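Local coordinates for protein bromoperoxidase A1 (Streptomyces aureofaciens, PDB 1A8Q) that is a cofactor-free haloperoxidase of the alpha/beta hydrolase superfamily that brominates and may chlorinate in 7-chlorotetracycline biosynthesis, at residues H107-G110 and R111-S114. Residues are numbered along the deposited sequence; the frame is centred on the assembly and turned at random.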
loop_
_atom_site.group_PDB
_atom_site.type_symbol
_atom_site.label_atom_id
_atom_site.label_comp_id
_atom_site.label_asym_id
_atom_site.label_seq_id
_atom_site.Cartn_x
_atom_site.Cartn_y
_atom_site.Cartn_z
ATOM N N HIS A 107 -0.637 -15.230 9.541
ATOM C CA HIS A 107 -0.618 -16.405 8.701
ATOM C C HIS A 107 0.771 -16.961 8.405
ATOM O O HIS A 107 0.868 -18.055 7.828
ATOM C CB HIS A 107 -1.289 -16.001 7.349
ATOM C CG HIS A 107 -2.719 -15.589 7.637
ATOM N ND1 HIS A 107 -3.643 -16.546 7.998
ATOM C CD2 HIS A 107 -3.369 -14.407 7.617
ATOM C CE1 HIS A 107 -4.838 -15.967 8.205
ATOM N NE2 HIS A 107 -4.671 -14.676 7.975
ATOM N N GLY A 108 1.812 -16.218 8.738
ATOM C CA GLY A 108 3.186 -16.671 8.512
ATOM C C GLY A 108 3.660 -16.504 7.078
ATOM O O GLY A 108 2.990 -15.904 6.226
ATOM N N THR A 109 4.867 -17.022 6.794
ATOM C CA THR A 109 5.497 -16.821 5.500
ATOM C C THR A 109 5.608 -18.075 4.647
ATOM O O THR A 109 6.331 -18.057 3.628
ATOM C CB THR A 109 6.915 -16.243 5.674
ATOM O OG1 THR A 109 7.658 -17.170 6.520
ATOM C CG2 THR A 109 6.871 -14.876 6.324
ATOM N N GLY A 110 4.805 -19.092 4.925
ATOM C CA GLY A 110 4.905 -20.352 4.184
ATOM C C GLY A 110 4.647 -20.233 2.693
ATOM O O GLY A 110 5.286 -20.921 1.881
ATOM N N ARG A 111 3.762 -19.313 2.291
ATOM C CA ARG A 111 3.479 -19.137 0.863
ATOM C C ARG A 111 4.351 -18.074 0.225
ATOM O O ARG A 111 4.190 -17.774 -0.976
ATOM C CB ARG A 111 2.012 -18.670 0.693
ATOM C CG ARG A 111 0.965 -19.703 0.984
ATOM C CD ARG A 111 -0.455 -19.177 0.704
ATOM N NE ARG A 111 -1.421 -20.240 0.938
ATOM C CZ ARG A 111 -1.773 -21.231 0.154
ATOM N NH1 ARG A 111 -1.281 -21.378 -1.060
ATOM N NH2 ARG A 111 -2.693 -22.076 0.620
ATOM N N LEU A 112 5.241 -17.451 0.985
ATOM C CA LEU A 112 5.941 -16.288 0.486
ATOM C C LEU A 112 7.418 -16.513 0.190
ATOM O O LEU A 112 8.134 -17.214 0.914
ATOM C CB LEU A 112 5.881 -15.102 1.475
ATOM C CG LEU A 112 4.505 -14.767 2.076
ATOM C CD1 LEU A 112 4.614 -13.570 3.005
ATOM C CD2 LEU A 112 3.525 -14.484 0.929
ATOM N N ARG A 113 7.861 -15.825 -0.838
ATOM C CA ARG A 113 9.279 -15.780 -1.183
ATOM C C ARG A 113 9.917 -14.522 -0.641
ATOM O O ARG A 113 11.046 -14.564 -0.108
ATOM C CB ARG A 113 9.443 -15.794 -2.712
ATOM C CG ARG A 113 10.941 -15.689 -3.067
ATOM C CD ARG A 113 11.024 -16.055 -4.545
ATOM N NE ARG A 113 12.326 -16.488 -4.944
ATOM C CZ ARG A 113 12.615 -17.316 -5.936
ATOM N NH1 ARG A 113 11.685 -17.884 -6.683
ATOM N NH2 ARG A 113 13.910 -17.576 -6.096
ATOM N N SER A 114 9.281 -13.364 -0.843
ATOM C CA SER A 114 9.898 -12.094 -0.490
ATOM C C SER A 114 8.801 -10.999 -0.400
ATOM O O SER A 114 7.657 -11.300 -0.719
ATOM C CB SER A 114 10.967 -11.660 -1.498
ATOM O OG SER A 114 10.377 -11.691 -2.824
HETATM O O HOH W 1 2.169 -17.365 3.987
#
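Arg-111 reaches back to Gly-108 through one ordered water, in the short link that brings the chain from helix 96-107 into strand 112-118 of the central sheet, away from the catalytic triad. The helix has just been left at Gly-108, whose phi is positive, and a type I beta turn runs from Thr-109 to Leu-112 with Gly-110 and Arg-111 at its two corners. The backbone N of Arg-111 lies 3.2 Å from Thr-109 O, but at a poor angle; it gives its hydrogen instead to the water, 3.0 Å away. That water in turn donates to Gly-108 O at 2.8 Å, linking the carbonyl of Gly-108 to the amide of Arg-111. The arginine side chain leaves the turn: extended from CG to NE, it carries the guanidinium to Asp-84, with which NH1 forms a salt bridge, and to the carbonyl of Leu-85.

Leu-112 closes the turn: its N donates to Thr-109 O at 2.9 Å, nearly straight at the hydrogen (160°) yet from well above the carbonyl plane. With chi1 at -47°, CG lies opposite the carbonyl carbon and the isobutyl group turns back toward Thr-109. CD1 thus comes alongside the threonine methyl, CG2, at 4.2 Å, while Val-104, Ile-213 and strand residues Val-88 and Leu-90 also pack on the leucine. Thr-109 OG1 is hydrogen-bonded to Asp-212 OD1.

Chemically, the reversal is held by one direct hydrogen bond, from the N of Leu-112 to Thr-109 O, and one water bridge; a loose methyl contact between Leu-112 and Thr-109 adds to them, and the water supplies a partner to Arg-111 N, whose approach to Thr-109 O is too poorly angled for a hydrogen bond.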